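Local coordinates for spore coat polysaccharide biosynthesis protein SpsE (Bacillus subtilis, PDB 1VLI) that probably makes a sialic-acid-like sugar for the spore coat polysaccharide, as N-acylneuraminate-9-phosphate synthases do from an amino sugar phosphate and phosphoenolpyruvate, at residues 35-40 and 256-261; 61-66 and 96-101; 144-149 and 346-351; 192-197 and 302-307; 314-319 and 335-340. All blocks are in the same frame, centred on the assembly; numbering follows the deposited sequence.

Contact 1: residues 35-40 and 256-261; sequences AGINHD and PGADHS
The amide of Asn38 lies flat on the imidazole of His260, the two planes only 22° apart, with OD1 riding 3.7 Å above the ring centre. Asn38 and His260 run antiparallel as they overlap, and CB of Asn38 continues the stack over CE1 of His260 at 3.5 Å. While one face of the ring is occupied this way, its edge is taken by Asp40: NE2 donates its N-H to OD1 of Asp40 in a nearly straight bond of 2.9 Å (176°), in the ring plane and on the syn side of the carboxylate, 24° out of the carboxylate plane. On its other flank, ND1 is hydrogen-bonded to Thr250. Asn38 OD1 also accepts the backbone N of Asp259 at 3.1 Å, in the carbonyl plane, while ND2 of Asn38 reaches the carbonyl of Phe249. A water bridges the two segments, accepting from Ile37 N and probably donating to OD2 of Asp259, 2.7 Å away. Beside it the CG1 methylene of Ile37 rests on CB of Ala258 at 3.9 Å. A type II' turn, with Gly36 at its positive phi, turns the chain from strand 30-36 into this loop. With a bond at each nitrogen and an amide over one face, the His260 ring has little freedom to rotate, and the Asp40 carboxylate would probably polarise it.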
# COMPACT_ATOMS: atom_id res chain seq x y z
N ALA A 35 2.07 8.93 -8.66
CA ALA A 35 3.09 9.20 -9.68
C ALA A 35 4.00 8.00 -9.94
O ALA A 35 4.52 7.84 -11.06
CB ALA A 35 3.92 10.44 -9.29
N GLY A 36 4.19 7.15 -8.92
CA GLY A 36 4.95 5.92 -9.06
C GLY A 36 6.41 6.17 -9.40
O GLY A 36 7.15 6.74 -8.59
N ILE A 37 6.81 5.72 -10.59
CA ILE A 37 8.15 5.99 -11.14
C ILE A 37 8.09 6.76 -12.46
O ILE A 37 9.08 6.87 -13.16
CB ILE A 37 8.99 4.69 -11.30
CG1 ILE A 37 8.39 3.72 -12.32
CG2 ILE A 37 9.23 4.01 -9.96
CD1 ILE A 37 9.37 2.57 -12.71
N ASN A 38 6.92 7.32 -12.76
CA ASN A 38 6.68 8.01 -14.03
C ASN A 38 7.46 9.31 -14.27
O ASN A 38 7.20 10.02 -15.25
CB ASN A 38 5.17 8.26 -14.23
CG ASN A 38 4.37 6.97 -14.46
OD1 ASN A 38 4.93 5.89 -14.69
ND2 ASN A 38 3.04 7.09 -14.42
N HIS A 39 8.42 9.62 -13.40
CA HIS A 39 9.37 10.73 -13.62
C HIS A 39 10.54 10.34 -14.54
O HIS A 39 11.36 11.18 -14.91
CB HIS A 39 9.92 11.20 -12.27
CG HIS A 39 10.44 10.08 -11.42
ND1 HIS A 39 11.59 9.40 -11.71
CD2 HIS A 39 9.96 9.54 -10.27
CE1 HIS A 39 11.82 8.49 -10.78
NE2 HIS A 39 10.84 8.55 -9.90
N ASP A 40 10.62 9.05 -14.84
CA ASP A 40 11.62 8.45 -15.72
C ASP A 40 13.07 8.79 -15.35
O ASP A 40 13.92 8.87 -16.22
CB ASP A 40 11.31 8.82 -17.18
CG ASP A 40 10.03 8.16 -17.73
OD1 ASP A 40 9.61 7.08 -17.22
OD2 ASP A 40 9.39 8.65 -18.70
N PRO A 256 7.36 5.69 -23.18
CA PRO A 256 7.65 4.24 -23.19
C PRO A 256 7.42 3.62 -21.82
O PRO A 256 8.22 3.80 -20.90
CB PRO A 256 9.12 4.17 -23.62
CG PRO A 256 9.65 5.58 -23.48
CD PRO A 256 8.50 6.50 -23.65
N GLY A 257 6.32 2.89 -21.70
CA GLY A 257 5.59 2.73 -20.44
C GLY A 257 6.28 2.16 -19.22
O GLY A 257 6.39 0.94 -19.10
N ALA A 258 6.74 3.04 -18.33
CA ALA A 258 6.98 2.66 -16.92
C ALA A 258 5.63 2.15 -16.35
O ALA A 258 5.40 0.94 -16.33
CB ALA A 258 7.52 3.85 -16.12
N ASP A 259 4.75 3.05 -15.90
CA ASP A 259 3.31 2.75 -15.77
C ASP A 259 2.54 3.78 -16.56
O ASP A 259 1.50 4.26 -16.11
CB ASP A 259 2.85 2.84 -14.31
CG ASP A 259 3.47 1.79 -13.42
OD1 ASP A 259 2.93 0.65 -13.34
OD2 ASP A 259 4.49 2.02 -12.73
N HIS A 260 3.04 4.14 -17.74
CA HIS A 260 2.58 5.34 -18.43
C HIS A 260 1.29 5.15 -19.18
O HIS A 260 0.39 5.99 -19.12
CB HIS A 260 3.65 5.85 -19.41
CG HIS A 260 4.81 6.51 -18.74
ND1 HIS A 260 4.72 7.75 -18.15
CD2 HIS A 260 6.09 6.11 -18.58
CE1 HIS A 260 5.89 8.08 -17.64
NE2 HIS A 260 6.74 7.10 -17.88
N SER A 261 1.21 4.02 -19.87
CA SER A 261 0.19 3.78 -20.90
C SER A 261 -1.23 3.78 -20.37
O SER A 261 -2.17 4.21 -21.07
CB SER A 261 0.48 2.46 -21.62
OG SER A 261 0.80 1.45 -20.68
O HOH W 1 4.82 4.59 -12.09

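Contact 2: residues 61-66 and 96-101; sequences VKFQMF and MEMPAE
Phe63 meets Met98 first: its CB touches CE at 3.9 Å, and the selenium of Met98 (like Met65 and Met96, a selenomethionine in this model) stands 4.9 Å from the ring centroid in an oblique Met-aromatic contact. The bend at chi3 (-74°) turns the Met98 methyl back toward the first segment, where it also meets the Gln64 carbonyl oxygen. Gln64 itself reaches out with an extended chain to lie against CG of Glu97. At Met65 the backbone carbonyl O receives the N-H of Glu97 at 2.6 Å, nearly straight at the hydrogen (172°) but arriving above the carbonyl plane, while Met65 CG packs on CE of Met98 at 3.5 Å. Met65 and Met96 run side by side, their CE methyls 3.9 Å apart. Phe66 comes last, backbone-bridged to Met96, with CD1 4.1 Å from CG of Met96. An alanine in place of Glu97 would keep the backbone bond but lose the CG methylene beside the Gln64 side chain and Phe66 O, and would probably open a gap there. Strand 60-63 lies between strands 30-36 and 116-118; Met98 leans on helix 103-112, and Met65 and Phe66 on helix 124-131.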
# COMPACT_ATOMS: atom_id res chain seq x y z
N VAL A 61 0.28 13.63 -3.45
CA VAL A 61 0.98 13.09 -4.60
C VAL A 61 1.89 12.03 -4.04
O VAL A 61 2.57 12.24 -3.02
CB VAL A 61 1.78 14.17 -5.38
CG1 VAL A 61 2.87 14.76 -4.49
CG2 VAL A 61 2.38 13.58 -6.69
N LYS A 62 1.88 10.86 -4.68
CA LYS A 62 2.59 9.72 -4.16
C LYS A 62 3.70 9.22 -5.10
O LYS A 62 3.42 8.96 -6.29
CB LYS A 62 1.59 8.61 -3.86
CG LYS A 62 2.28 7.28 -3.67
CD LYS A 62 1.84 6.62 -2.43
CE LYS A 62 0.65 5.68 -2.75
NZ LYS A 62 1.07 4.55 -3.62
N PHE A 63 4.92 9.10 -4.56
CA PHE A 63 6.11 8.60 -5.27
C PHE A 63 6.66 7.31 -4.64
O PHE A 63 6.63 7.14 -3.42
CB PHE A 63 7.24 9.64 -5.26
CG PHE A 63 6.98 10.82 -6.18
CD1 PHE A 63 7.36 10.76 -7.53
CD2 PHE A 63 6.34 11.96 -5.72
CE1 PHE A 63 7.09 11.81 -8.39
CE2 PHE A 63 6.07 13.03 -6.59
CZ PHE A 63 6.44 12.94 -7.93
N GLN A 64 7.16 6.40 -5.48
CA GLN A 64 7.92 5.25 -4.98
C GLN A 64 9.31 5.67 -4.53
O GLN A 64 10.07 6.29 -5.30
CB GLN A 64 8.06 4.20 -6.06
CG GLN A 64 8.25 2.78 -5.53
CD GLN A 64 8.40 1.77 -6.66
OE1 GLN A 64 9.46 1.17 -6.82
NE2 GLN A 64 7.35 1.58 -7.45
N MSE A 65 9.66 5.34 -3.30
CA MSE A 65 10.99 5.65 -2.80
C MSE A 65 11.92 4.46 -2.76
O MSE A 65 13.12 4.63 -2.93
CB MSE A 65 10.92 6.29 -1.43
CG MSE A 65 10.53 7.75 -1.51
SE MSE A 65 10.64 8.63 0.24
CE MSE A 65 12.47 8.24 0.66
N PHE A 66 11.38 3.27 -2.57
CA PHE A 66 12.22 2.10 -2.38
C PHE A 66 12.09 1.09 -3.51
O PHE A 66 11.01 0.92 -4.09
CB PHE A 66 11.95 1.51 -1.00
CG PHE A 66 11.95 2.56 0.08
CD1 PHE A 66 13.15 2.99 0.66
CD2 PHE A 66 10.76 3.16 0.49
CE1 PHE A 66 13.14 3.98 1.62
CE2 PHE A 66 10.76 4.16 1.46
CZ PHE A 66 11.94 4.56 2.02
N MSE A 96 17.38 2.67 -3.20
CA MSE A 96 16.27 3.57 -3.32
C MSE A 96 15.90 3.84 -4.75
O MSE A 96 16.73 3.71 -5.61
CB MSE A 96 16.65 4.85 -2.64
CG MSE A 96 16.35 4.75 -1.18
SE MSE A 96 16.99 6.31 -0.34
CE MSE A 96 15.79 7.72 -1.35
N GLU A 97 14.64 4.19 -5.00
CA GLU A 97 14.20 4.41 -6.37
C GLU A 97 14.68 5.71 -6.95
O GLU A 97 15.13 5.71 -8.08
CB GLU A 97 12.67 4.30 -6.54
CG GLU A 97 12.23 2.96 -7.11
CD GLU A 97 12.58 2.79 -8.58
OE1 GLU A 97 12.62 3.82 -9.30
OE2 GLU A 97 12.83 1.64 -9.02
N MSE A 98 14.55 6.82 -6.23
CA MSE A 98 15.00 8.12 -6.74
C MSE A 98 16.29 8.51 -6.03
O MSE A 98 16.50 8.09 -4.89
CB MSE A 98 13.96 9.19 -6.48
CG MSE A 98 12.60 8.91 -7.06
SE MSE A 98 11.26 10.19 -6.37
CE MSE A 98 11.08 9.43 -4.49
N PRO A 99 17.16 9.30 -6.68
CA PRO A 99 18.38 9.80 -6.02
C PRO A 99 18.08 10.55 -4.71
O PRO A 99 17.20 11.40 -4.67
CB PRO A 99 18.99 10.75 -7.05
CG PRO A 99 18.48 10.23 -8.35
CD PRO A 99 17.05 9.79 -8.07
N ALA A 100 18.81 10.21 -3.65
CA ALA A 100 18.63 10.83 -2.35
C ALA A 100 18.66 12.36 -2.37
O ALA A 100 18.01 13.01 -1.53
CB ALA A 100 19.67 10.29 -1.38
N GLU A 101 19.38 12.95 -3.33
CA GLU A 101 19.44 14.41 -3.40
C GLU A 101 18.18 15.06 -3.94
O GLU A 101 18.06 16.29 -3.92
CB GLU A 101 20.69 14.93 -4.14
CG GLU A 101 20.81 14.56 -5.61
CD GLU A 101 21.55 13.24 -5.88
OE1 GLU A 101 21.82 12.44 -4.93
OE2 GLU A 101 21.86 13.01 -7.07

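Contact 3: residues 144-149 and 346-351; sequences EINHLP and GLHPRF
The joint between the NeuB barrel region and the SAF domain passes between Asn146 and Leu148 on one side and His348, Pro349 and Arg350 on the other. No hydrogen bond crosses it. Pro349 fits against Asn146, its CB 3.1 Å from the backbone O of Asn146 and its CD 3.5 Å from ND2, whose hydrogen bond goes to Arg316 O. CB of Asn146 touches NE2 of His348 at 3.6 Å, the amide standing almost perpendicular (88°) to that ring. The imidazole, swung anti to its own backbone nitrogen (chi1 -166°), accepts Arg350 N at ND1 over 2.8 Å; Arg350 NH2 sits above one face, centred at 3.3 Å, and Pro349 CD lies on the opposite face. A serine at His348 would probably leave Arg350 N without this acceptor and let the guanidinium, salt-bridged to Glu175, turn more freely. Further along, CD1 of Leu148 lies 3.8 Å from CB of Arg350, and Pro149 CD packs on Pro349 CB. His147, at the centre of an inverse gamma turn, is the N-cap of helix 148-155. The chain comes here from strand 138-140, and the SAF loop docks on a strand-to-helix loop of the kind that rims a TIM barrel.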
# COMPACT_ATOMS: atom_id res chain seq x y z
N GLU A 144 2.17 -6.58 1.75
CA GLU A 144 2.57 -6.44 3.14
C GLU A 144 1.40 -6.39 4.12
O GLU A 144 1.58 -6.02 5.28
CB GLU A 144 3.42 -5.18 3.32
CG GLU A 144 4.87 -5.32 2.87
CD GLU A 144 5.02 -5.51 1.38
OE1 GLU A 144 4.46 -4.68 0.64
OE2 GLU A 144 5.71 -6.46 0.94
N ILE A 145 0.20 -6.75 3.68
CA ILE A 145 -0.93 -6.75 4.61
C ILE A 145 -0.71 -7.67 5.82
O ILE A 145 -1.30 -7.48 6.88
CB ILE A 145 -2.26 -7.10 3.92
CG1 ILE A 145 -3.42 -6.70 4.81
CG2 ILE A 145 -2.35 -8.63 3.50
CD1 ILE A 145 -4.75 -6.69 4.04
N ASN A 146 0.18 -8.65 5.68
CA ASN A 146 0.42 -9.63 6.74
C ASN A 146 1.81 -9.50 7.31
O ASN A 146 2.27 -10.38 8.03
CB ASN A 146 0.15 -11.07 6.23
CG ASN A 146 1.23 -11.56 5.27
OD1 ASN A 146 1.94 -10.74 4.66
ND2 ASN A 146 1.37 -12.89 5.12
N HIS A 147 2.49 -8.39 7.03
CA HIS A 147 3.79 -8.14 7.60
C HIS A 147 3.55 -7.51 8.95
O HIS A 147 3.74 -6.28 9.15
CB HIS A 147 4.61 -7.21 6.72
CG HIS A 147 6.06 -7.17 7.09
ND1 HIS A 147 6.53 -7.50 8.34
CD2 HIS A 147 7.15 -6.83 6.35
CE1 HIS A 147 7.84 -7.38 8.37
NE2 HIS A 147 8.24 -6.96 7.18
N LEU A 148 3.14 -8.36 9.88
CA LEU A 148 2.68 -7.93 11.19
C LEU A 148 3.78 -7.23 12.00
O LEU A 148 3.49 -6.21 12.63
CB LEU A 148 2.02 -9.08 11.95
CG LEU A 148 0.82 -9.82 11.29
CD1 LEU A 148 0.14 -10.61 12.37
CD2 LEU A 148 -0.22 -8.90 10.58
N PRO A 149 5.01 -7.73 12.00
CA PRO A 149 6.10 -6.98 12.68
C PRO A 149 6.27 -5.57 12.08
O PRO A 149 6.44 -4.61 12.83
CB PRO A 149 7.32 -7.88 12.47
CG PRO A 149 6.71 -9.30 12.27
CD PRO A 149 5.51 -9.00 11.43
N GLY A 346 6.58 -19.24 3.09
CA GLY A 346 7.14 -19.52 4.42
C GLY A 346 6.02 -19.44 5.45
O GLY A 346 4.91 -19.05 5.10
N LEU A 347 6.29 -19.82 6.70
CA LEU A 347 5.31 -19.63 7.80
C LEU A 347 4.74 -18.22 7.85
O LEU A 347 5.46 -17.27 7.57
CB LEU A 347 5.95 -19.87 9.16
CG LEU A 347 5.84 -21.21 9.84
CD1 LEU A 347 5.69 -20.90 11.32
CD2 LEU A 347 4.66 -22.06 9.27
N HIS A 348 3.48 -18.08 8.25
CA HIS A 348 2.89 -16.73 8.39
C HIS A 348 3.72 -15.81 9.30
O HIS A 348 4.20 -16.25 10.34
CB HIS A 348 1.49 -16.84 8.94
CG HIS A 348 0.71 -15.58 8.80
ND1 HIS A 348 0.87 -14.51 9.66
CD2 HIS A 348 -0.20 -15.20 7.89
CE1 HIS A 348 0.06 -13.54 9.30
NE2 HIS A 348 -0.59 -13.93 8.22
N PRO A 349 3.92 -14.56 8.90
CA PRO A 349 4.64 -13.61 9.74
C PRO A 349 4.14 -13.44 11.19
O PRO A 349 4.88 -12.89 12.02
CB PRO A 349 4.48 -12.29 8.97
CG PRO A 349 4.47 -12.75 7.58
CD PRO A 349 3.59 -13.96 7.60
N ARG A 350 2.93 -13.91 11.51
CA ARG A 350 2.44 -13.83 12.91
C ARG A 350 3.31 -14.67 13.86
O ARG A 350 3.22 -14.53 15.08
CB ARG A 350 0.93 -14.22 13.02
CG ARG A 350 0.66 -15.74 13.07
CD ARG A 350 -0.83 -16.16 13.30
NE ARG A 350 -1.69 -15.59 12.28
CZ ARG A 350 -1.96 -16.13 11.10
NH1 ARG A 350 -1.46 -17.31 10.73
NH2 ARG A 350 -2.74 -15.47 10.26
N PHE A 351 4.17 -15.53 13.32
CA PHE A 351 5.03 -16.34 14.18
C PHE A 351 6.44 -15.82 14.30
O PHE A 351 7.26 -16.45 14.94
CB PHE A 351 5.04 -17.81 13.74
CG PHE A 351 3.64 -18.42 13.62
CD1 PHE A 351 2.95 -18.86 14.77
CD2 PHE A 351 3.02 -18.55 12.38
CE1 PHE A 351 1.70 -19.45 14.66
CE2 PHE A 351 1.78 -19.14 12.27
CZ PHE A 351 1.11 -19.58 13.42

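Contact 4: residues 192-197 and 302-307; sequences HCVAKY and TTTAIE
The carboxylate of Glu307 is the flat group here, and Val194 covers one of its faces: CG1 stands 3.7 Å from CD, almost directly above it. Thr304 approaches from the same side, its OG1 donating to OE1 of Glu307 at 2.6 Å from 42° out of the plane. A second donor, the backbone N of Thr304, reaches the anti lone pair of the same oxygen at 3.0 Å, so OE1 is gripped twice. Thr304 sets OG1 between its backbone nitrogen and carbonyl carbon (chi1 55°), which puts the hydroxyl beside its own N-H and lets both point at one acceptor. CB of Ala195 lies near the carboxylate plane, at the OE2 end. That end is uncertain, because OE2 is modelled impossibly close to Ala195 N, and the placing of the Ile306 CD1 methyl against Lys196 is equally doubtful. The Glu307 side chain, extended beyond CG, crosses Val194 at about a right angle. From the other segment, Val194 O is hydrogen-bonded to ND1 of the zinc ligand His226, and the Tyr197 ring meets that of His248, the second ligand. Segment 192-197 thus supplies second-shell groups to a metal site at the C-terminal end of a TIM-barrel strand, with the 302-307 loop packed behind it.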
# COMPACT_ATOMS: atom_id res chain seq x y z
N HIS A 192 -9.73 -0.64 -0.51
CA HIS A 192 -10.09 -1.74 -1.39
C HIS A 192 -9.34 -1.55 -2.69
O HIS A 192 -9.08 -0.43 -3.08
CB HIS A 192 -11.60 -1.74 -1.65
CG HIS A 192 -12.03 -2.71 -2.71
ND1 HIS A 192 -11.68 -4.04 -2.68
CD2 HIS A 192 -12.78 -2.54 -3.82
CE1 HIS A 192 -12.22 -4.65 -3.72
NE2 HIS A 192 -12.90 -3.77 -4.42
N CYS A 193 -9.05 -2.64 -3.38
CA CYS A 193 -8.08 -2.58 -4.44
C CYS A 193 -8.06 -3.88 -5.23
O CYS A 193 -8.24 -4.94 -4.66
CB CYS A 193 -6.73 -2.40 -3.76
SG CYS A 193 -5.41 -2.24 -4.92
N VAL A 194 -7.80 -3.79 -6.53
CA VAL A 194 -7.55 -4.98 -7.38
C VAL A 194 -6.10 -4.98 -7.94
O VAL A 194 -5.67 -4.01 -8.58
CB VAL A 194 -8.51 -5.00 -8.57
CG1 VAL A 194 -8.40 -6.31 -9.31
CG2 VAL A 194 -9.93 -4.73 -8.11
N ALA A 195 -5.36 -6.07 -7.73
CA ALA A 195 -3.90 -6.10 -8.05
C ALA A 195 -3.53 -6.15 -9.54
O ALA A 195 -2.40 -5.84 -9.91
CB ALA A 195 -3.15 -7.19 -7.26
N LYS A 196 -4.49 -6.53 -10.38
CA LYS A 196 -4.34 -6.38 -11.82
C LYS A 196 -4.21 -4.91 -12.25
O LYS A 196 -4.86 -4.03 -11.70
CB LYS A 196 -5.51 -7.05 -12.54
CG LYS A 196 -5.34 -7.21 -14.05
CD LYS A 196 -4.13 -8.09 -14.44
CE LYS A 196 -4.07 -8.30 -15.95
NZ LYS A 196 -2.94 -9.18 -16.32
N TYR A 197 -3.34 -4.65 -13.22
CA TYR A 197 -3.21 -3.31 -13.78
C TYR A 197 -2.96 -3.40 -15.29
O TYR A 197 -1.98 -4.00 -15.72
CB TYR A 197 -2.10 -2.51 -13.06
CG TYR A 197 -1.89 -1.09 -13.60
CD1 TYR A 197 -2.74 -0.03 -13.23
CD2 TYR A 197 -0.83 -0.80 -14.48
CE1 TYR A 197 -2.54 1.27 -13.73
CE2 TYR A 197 -0.62 0.50 -14.98
CZ TYR A 197 -1.48 1.52 -14.60
OH TYR A 197 -1.27 2.79 -15.09
N THR A 302 -12.46 -10.99 -1.25
CA THR A 302 -11.65 -12.12 -1.70
C THR A 302 -10.76 -11.76 -2.91
O THR A 302 -10.91 -10.71 -3.49
CB THR A 302 -12.57 -13.35 -1.99
OG1 THR A 302 -11.76 -14.49 -2.25
CG2 THR A 302 -13.40 -13.17 -3.28
N THR A 303 -9.82 -12.64 -3.27
CA THR A 303 -9.02 -12.47 -4.50
C THR A 303 -9.87 -12.69 -5.78
O THR A 303 -10.81 -13.50 -5.79
CB THR A 303 -7.78 -13.39 -4.43
OG1 THR A 303 -6.84 -13.02 -5.45
CG2 THR A 303 -8.16 -14.85 -4.74
N THR A 304 -9.55 -11.97 -6.86
CA THR A 304 -10.33 -12.08 -8.11
C THR A 304 -9.85 -13.22 -9.03
O THR A 304 -8.79 -13.82 -8.79
CB THR A 304 -10.41 -10.72 -8.89
OG1 THR A 304 -9.10 -10.21 -9.14
CG2 THR A 304 -11.10 -9.62 -8.06
N ALA A 305 -10.65 -13.51 -10.07
CA ALA A 305 -10.26 -14.46 -11.12
C ALA A 305 -8.94 -14.07 -11.83
O ALA A 305 -8.17 -14.96 -12.20
CB ALA A 305 -11.40 -14.64 -12.14
N ILE A 306 -8.68 -12.76 -11.98
CA ILE A 306 -7.44 -12.22 -12.60
C ILE A 306 -6.25 -11.94 -11.64
O ILE A 306 -5.15 -11.60 -12.08
CB ILE A 306 -7.72 -10.94 -13.48
CG1 ILE A 306 -8.38 -9.84 -12.65
CG2 ILE A 306 -8.51 -11.30 -14.75
CD1 ILE A 306 -8.27 -8.45 -13.24
N GLU A 307 -6.50 -12.09 -10.33
CA GLU A 307 -5.42 -12.08 -9.33
C GLU A 307 -5.03 -13.53 -8.94
O GLU A 307 -3.87 -13.92 -9.07
CB GLU A 307 -5.81 -11.24 -8.09
CG GLU A 307 -5.90 -9.72 -8.33
CD GLU A 307 -6.78 -8.99 -7.32
OE1 GLU A 307 -7.90 -9.45 -7.01
OE2 GLU A 307 -6.36 -7.93 -6.83

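Contact 5: residues 314-319 and 335-340; sequences AYRGIF and IAVLRP
Phe319 O takes the N-H of Ala336 at 2.8 Å and, beside it, the CA-H of Ile335, while Phe319 N returns a bond to Ala336 O. Two residues along, Gly317 and Leu338 form the next hydrogen-bonded pair, each N giving to the other's O at 2.9 Å. Between them stands the non-hydrogen-bonded pair Ile318 and Val337, whose side chains share the face met by Phe352 of helix 352-356; CG2 of Ile318 touches CD1 of Ile335 at 4.0 Å. On the other face Phe319 CB meets Leu338 CD1 at 4.1 Å, and the ring reaches Pro340, CZ to CB 3.7 Å, while Lys343 makes a cation-pi contact with it. Arg316 bends at chi2 (-140°) so that its guanidinium presents an edge to Val337 O, NH1 donating in its plane over 3.1 Å. Its NE pairs with Glu144, as does NE of Arg339; the two guanidiniums, turned 82° apart, thus gather round one carboxylate, which probably balances their charge. The result is a short two-stranded antiparallel ladder in the antifreeze-like SAF domain, tied through both arginines to the barrel region.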
# COMPACT_ATOMS: atom_id res chain seq x y z
N ALA A 314 1.85 -14.66 -2.88
CA ALA A 314 2.40 -13.29 -3.00
C ALA A 314 2.54 -12.44 -1.72
O ALA A 314 3.40 -11.54 -1.69
CB ALA A 314 1.68 -12.50 -4.11
N TYR A 315 1.73 -12.71 -0.69
CA TYR A 315 1.93 -12.11 0.63
C TYR A 315 3.26 -12.56 1.23
O TYR A 315 3.88 -13.48 0.72
CB TYR A 315 0.83 -12.49 1.59
CG TYR A 315 -0.48 -11.87 1.27
CD1 TYR A 315 -0.59 -10.95 0.21
CD2 TYR A 315 -1.62 -12.17 2.02
CE1 TYR A 315 -1.83 -10.37 -0.11
CE2 TYR A 315 -2.87 -11.57 1.70
CZ TYR A 315 -2.96 -10.69 0.63
OH TYR A 315 -4.14 -10.10 0.31
N ARG A 316 3.67 -11.93 2.33
CA ARG A 316 4.95 -12.29 2.94
C ARG A 316 4.89 -13.59 3.74
O ARG A 316 3.80 -14.06 4.12
CB ARG A 316 5.47 -11.15 3.83
CG ARG A 316 5.62 -9.80 3.10
CD ARG A 316 6.88 -9.04 3.50
NE ARG A 316 7.13 -7.93 2.59
CZ ARG A 316 8.27 -7.22 2.54
NH1 ARG A 316 9.30 -7.49 3.33
NH2 ARG A 316 8.40 -6.27 1.66
N GLY A 317 6.05 -14.19 3.97
CA GLY A 317 6.20 -15.29 4.89
C GLY A 317 7.58 -15.26 5.51
O GLY A 317 8.38 -14.34 5.25
N ILE A 318 7.88 -16.27 6.33
CA ILE A 318 9.14 -16.30 7.01
C ILE A 318 10.15 -17.16 6.25
O ILE A 318 9.89 -18.35 5.98
CB ILE A 318 8.95 -16.82 8.44
CG1 ILE A 318 7.99 -15.90 9.20
CG2 ILE A 318 10.27 -16.87 9.14
CD1 ILE A 318 7.69 -16.37 10.58
N PHE A 319 11.30 -16.57 5.94
CA PHE A 319 12.29 -17.20 5.07
C PHE A 319 13.64 -17.18 5.70
O PHE A 319 13.95 -16.26 6.42
CB PHE A 319 12.37 -16.47 3.74
CG PHE A 319 11.27 -16.82 2.79
CD1 PHE A 319 10.05 -16.15 2.82
CD2 PHE A 319 11.44 -17.85 1.86
CE1 PHE A 319 9.01 -16.50 1.95
CE2 PHE A 319 10.42 -18.20 0.98
CZ PHE A 319 9.20 -17.52 1.03
N ILE A 335 16.60 -15.53 9.84
CA ILE A 335 15.29 -15.52 9.19
C ILE A 335 14.75 -14.10 9.02
O ILE A 335 15.09 -13.20 9.82
CB ILE A 335 14.26 -16.43 9.94
CG1 ILE A 335 14.22 -16.12 11.45
CG2 ILE A 335 14.54 -17.92 9.68
CD1 ILE A 335 12.89 -16.45 12.09
N ALA A 336 13.89 -13.91 8.01
CA ALA A 336 13.29 -12.60 7.74
C ALA A 336 11.90 -12.74 7.16
O ALA A 336 11.55 -13.78 6.59
CB ALA A 336 14.19 -11.75 6.83
N VAL A 337 11.09 -11.69 7.33
CA VAL A 337 9.74 -11.61 6.76
C VAL A 337 9.86 -11.03 5.33
O VAL A 337 10.15 -9.82 5.15
CB VAL A 337 8.85 -10.74 7.66
CG1 VAL A 337 7.46 -10.46 7.05
CG2 VAL A 337 8.73 -11.37 9.02
N LEU A 338 9.73 -11.91 4.32
CA LEU A 338 10.03 -11.56 2.92
C LEU A 338 8.91 -12.02 1.98
O LEU A 338 8.08 -12.81 2.36
CB LEU A 338 11.38 -12.16 2.50
CG LEU A 338 12.59 -11.63 3.27
CD1 LEU A 338 13.74 -12.60 3.19
CD2 LEU A 338 13.02 -10.26 2.78
N ARG A 339 8.87 -11.47 0.77
CA ARG A 339 7.94 -11.94 -0.24
C ARG A 339 8.57 -13.18 -0.88
O ARG A 339 9.79 -13.23 -1.11
CB ARG A 339 7.73 -10.88 -1.31
CG ARG A 339 6.99 -9.64 -0.87
CD ARG A 339 6.79 -8.70 -2.02
NE ARG A 339 6.21 -7.44 -1.61
CZ ARG A 339 5.55 -6.63 -2.43
NH1 ARG A 339 5.40 -6.95 -3.71
NH2 ARG A 339 5.03 -5.51 -1.96
N PRO A 340 7.75 -14.19 -1.16
CA PRO A 340 8.25 -15.47 -1.67
C PRO A 340 8.88 -15.41 -3.06
O PRO A 340 9.75 -16.22 -3.37
CB PRO A 340 7.00 -16.38 -1.67
CG PRO A 340 5.87 -15.50 -1.64
CD PRO A 340 6.29 -14.22 -0.96

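Contacts 1, 2 and 4 lie at the C-terminal ends of strands 30-36, 60-63 and 188-193 of the one eight-stranded parallel sheet. Contacts 1 and 2 are 13 Å apart between centres and joined by probable backbone hydrogen bonds between neighbouring strands; contact 2 is nested within the chain loop that contact 1 closes. Contact 4, 21 Å from contact 1, touches it through Tyr197 and Asp259. Contact 3 joins the C-terminal SAF domain to the barrel, and contacts 4 and 5 are both nested within the loop it closes. Contact 5, only 7 Å from contact 3, is internal to that domain and linked to contact 3 through Glu144 with Arg316 and Arg339.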